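Long-range contact in sefir domain protein (Bacillus cereus F65185, PDB 5Y8E), which probably acts as a bacterial signalling protein whose SEFIR domain associates with other SEFIR domains: residues 25-30 with 135-139. Numbering follows the deposited sequence.
Sequences KLMKES and YKELE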
ATOM      1  N   LYS A  25     -12.709   7.177   2.219  1.00 11.22           N
ATOM      2  CA  LYS A  25     -13.592   6.157   2.759  1.00 13.95           C
ATOM      3  C   LYS A  25     -13.041   5.582   4.068  1.00 13.90           C
ATOM      4  O   LYS A  25     -13.721   5.412   5.022  1.00 12.60           O
ATOM      5  CB  LYS A  25     -13.814   5.068   1.732  1.00 11.28           C
ATOM      6  CG  LYS A  25     -14.825   4.020   2.157  1.00 12.65           C
ATOM      7  CD  LYS A  25     -15.169   3.065   1.055  1.00 13.30           C
ATOM      8  CE  LYS A  25     -16.189   2.033   1.430  1.00 16.94           C
ATOM      9  NZ  LYS A  25     -16.386   0.988   0.417  1.00 20.23           N
ATOM     10  N   LEU A  26     -11.743   5.296   4.032  1.00 10.49           N
ATOM     11  CA  LEU A  26     -11.067   4.772   5.199  1.00  9.36           C
ATOM     12  C   LEU A  26     -11.180   5.702   6.406  1.00 11.55           C
ATOM     13  O   LEU A  26     -11.366   5.243   7.481  1.00 13.18           O
ATOM     14  CB  LEU A  26      -9.588   4.489   4.920  1.00  9.70           C
ATOM     15  CG  LEU A  26      -9.257   3.292   4.054  1.00 10.74           C
ATOM     16  CD1 LEU A  26      -7.816   3.313   3.553  1.00  8.55           C
ATOM     17  CD2 LEU A  26      -9.595   2.030   4.713  1.00 12.74           C
ATOM     18  N   MET A  27     -11.050   6.982   6.170  1.00 11.41           N
ATOM     19  CA  MET A  27     -11.133   7.929   7.269  1.00 12.15           C
ATOM     20  C   MET A  27     -12.600   8.083   7.733  1.00 15.15           C
ATOM     21  O   MET A  27     -12.876   8.197   8.877  1.00 16.77           O
ATOM     22  CB  MET A  27     -10.516   9.277   6.905  1.00 20.00           C
ATOM     23  CG  MET A  27      -9.000   9.216   6.776  1.00 20.00           C
ATOM     24  SD  MET A  27      -8.169  10.840   6.999  1.00 20.00           S
ATOM     25  CE  MET A  27      -8.649  11.165   8.622  1.00 20.00           C
ATOM     26  N   LYS A  28     -13.509   8.061   6.788  1.00 14.42           N
ATOM     27  CA  LYS A  28     -14.921   8.277   7.102  1.00 16.37           C
ATOM     28  C   LYS A  28     -15.555   7.086   7.797  1.00 19.62           C
ATOM     29  O   LYS A  28     -16.317   7.247   8.710  1.00 19.30           O
ATOM     30  CB  LYS A  28     -15.731   8.674   5.850  1.00 16.26           C
ATOM     31  CG  LYS A  28     -17.208   8.696   6.066  1.00 26.56           C
ATOM     32  CD  LYS A  28     -17.963   9.665   5.175  1.00 35.15           C
ATOM     33  CE  LYS A  28     -19.502   9.428   5.226  1.00 41.29           C
ATOM     34  NZ  LYS A  28     -20.185   9.906   4.004  1.00 43.01           N
ATOM     35  N   GLU A  29     -15.257   5.899   7.295  1.00 18.14           N
ATOM     36  CA  GLU A  29     -15.990   4.696   7.675  1.00 20.95           C
ATOM     37  C   GLU A  29     -15.248   3.740   8.607  1.00 21.57           C
ATOM     38  O   GLU A  29     -15.848   2.926   9.252  1.00 22.27           O
ATOM     39  CB  GLU A  29     -16.462   3.918   6.442  1.00 22.81           C
ATOM     40  CG  GLU A  29     -17.323   4.702   5.531  1.00 27.58           C
ATOM     41  CD  GLU A  29     -17.960   3.902   4.438  1.00 37.65           C
ATOM     42  OE1 GLU A  29     -17.904   2.690   4.459  1.00 37.62           O
ATOM     43  OE2 GLU A  29     -18.511   4.531   3.539  1.00 43.20           O
ATOM     44  N   SER A  30     -13.941   3.838   8.607  1.00 15.94           N
ATOM     45  CA  SER A  30     -13.102   2.856   9.293  1.00 13.86           C
ATOM     46  C   SER A  30     -12.295   3.423  10.466  1.00 15.93           C
ATOM     47  O   SER A  30     -11.553   2.693  11.120  1.00 14.71           O
ATOM     48  CB  SER A  30     -12.189   2.137   8.296  1.00 12.50           C
ATOM     49  OG  SER A  30     -12.957   1.485   7.298  1.00 16.67           O
ATOM     50  N   TYR A 135     -13.619  -4.467   0.812  1.00 11.67           N
ATOM     51  CA  TYR A 135     -13.364  -3.361   1.731  1.00 14.00           C
ATOM     52  C   TYR A 135     -13.407  -3.837   3.181  1.00 12.57           C
ATOM     53  O   TYR A 135     -12.596  -3.412   4.013  1.00 11.67           O
ATOM     54  CB  TYR A 135     -14.360  -2.214   1.515  1.00 13.63           C
ATOM     55  CG  TYR A 135     -14.041  -1.025   2.387  1.00  9.11           C
ATOM     56  CD1 TYR A 135     -13.120  -0.072   1.976  1.00 12.12           C
ATOM     57  CD2 TYR A 135     -14.631  -0.875   3.635  1.00 10.62           C
ATOM     58  CE1 TYR A 135     -12.799   1.013   2.780  1.00 15.32           C
ATOM     59  CE2 TYR A 135     -14.314   0.202   4.453  1.00 12.51           C
ATOM     60  CZ  TYR A 135     -13.402   1.141   4.016  1.00 13.74           C
ATOM     61  OH  TYR A 135     -13.089   2.215   4.818  1.00 14.29           O
ATOM     62  N   LYS A 136     -14.361  -4.712   3.479  1.00 12.23           N
ATOM     63  CA  LYS A 136     -14.478  -5.284   4.814  1.00 12.40           C
ATOM     64  C   LYS A 136     -13.187  -6.005   5.194  1.00 12.08           C
ATOM     65  O   LYS A 136     -12.712  -5.890   6.330  1.00 12.11           O
ATOM     66  CB  LYS A 136     -15.662  -6.247   4.870  1.00 15.93           C
ATOM     67  CG  LYS A 136     -15.884  -6.919   6.220  1.00 17.68           C
ATOM     68  CD  LYS A 136     -17.080  -7.870   6.122  1.00 28.18           C
ATOM     69  CE  LYS A 136     -17.347  -8.589   7.431  1.00 40.53           C
ATOM     70  NZ  LYS A 136     -16.232  -9.502   7.807  1.00 47.56           N
ATOM     71  N   GLU A 137     -12.613  -6.743   4.247  1.00 11.96           N
ATOM     72  CA  GLU A 137     -11.379  -7.468   4.529  1.00 13.41           C
ATOM     73  C   GLU A 137     -10.200  -6.518   4.684  1.00 11.24           C
ATOM     74  O   GLU A 137      -9.343  -6.726   5.546  1.00 13.76           O
ATOM     75  CB  GLU A 137     -11.093  -8.527   3.458  1.00 14.34           C
ATOM     76  CG  GLU A 137      -9.765  -9.269   3.651  1.00 15.58           C
ATOM     77  CD  GLU A 137      -9.719 -10.182   4.874  1.00 22.74           C
ATOM     78  OE1 GLU A 137     -10.713 -10.268   5.632  1.00 24.30           O
ATOM     79  OE2 GLU A 137      -8.669 -10.832   5.071  1.00 24.81           O
ATOM     80  N   LEU A 138     -10.159  -5.465   3.869  1.00 10.35           N
ATOM     81  CA  LEU A 138      -9.105  -4.453   4.004  1.00 10.25           C
ATOM     82  C   LEU A 138      -9.149  -3.825   5.393  1.00 10.29           C
ATOM     83  O   LEU A 138      -8.115  -3.651   6.050  1.00 10.86           O
ATOM     84  CB  LEU A 138      -9.258  -3.363   2.939  1.00 10.49           C
ATOM     85  CG  LEU A 138      -8.365  -2.127   3.089  1.00 10.45           C
ATOM     86  CD1 LEU A 138      -6.881  -2.494   3.022  1.00  8.50           C
ATOM     87  CD2 LEU A 138      -8.706  -1.105   2.012  1.00 12.73           C
ATOM     88  N   GLU A 139     -10.357  -3.499   5.834  1.00 11.84           N
ATOM     89  CA  GLU A 139     -10.578  -2.899   7.143  1.00 12.64           C
ATOM     90  C   GLU A 139     -10.113  -3.841   8.257  1.00 14.03           C
ATOM     91  O   GLU A 139      -9.443  -3.413   9.209  1.00 12.29           O
ATOM     92  CB  GLU A 139     -12.059  -2.571   7.275  1.00 16.25           C
ATOM     93  CG  GLU A 139     -12.462  -1.903   8.555  1.00 15.84           C
ATOM     94  CD  GLU A 139     -13.946  -1.676   8.595  1.00 16.83           C
ATOM     95  OE1 GLU A 139     -14.384  -0.530   8.347  1.00 17.46           O
ATOM     96  OE2 GLU A 139     -14.678  -2.653   8.849  1.00 17.98           O
TER
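The ring of Y135 reaches across from helix 131-143 to the C-terminal end of helix 13-29, and the chain of K25 lies over one of its faces. The two side chains run past each other in opposite directions. K25 CE sits almost over the ring centre, 3.6 Å from the centroid, in a CH-pi contact. K25 NZ lies further toward the CB end of the tyrosine and makes a cation-pi contact. The lysine is extended throughout, with CG anti to the backbone N (chi1 -175°), which lays its methylenes along the ring.

At the far end of the ring, Y135 OH donates a hydrogen bond to S30 OG (2.6 Å). S30 OG in turn donates to E139 OE1 (2.7 Å), at the anti lone pair of the carboxylate. The serine hydroxyl thus links two residues one helical turn apart. S30 O also accepts a hydrogen bond from W143 NE1, at the end of helix 131-143.

L26 CD2 meets Y135 CE1 obliquely at 3.9 Å and also touches L138 CD2. The segments 25-29 and 135-139 run at 77° to each other, and both leucines pack on L62 of strand 60-65, consistent with the alpha/beta, TIR-like fold of SEFIR domains.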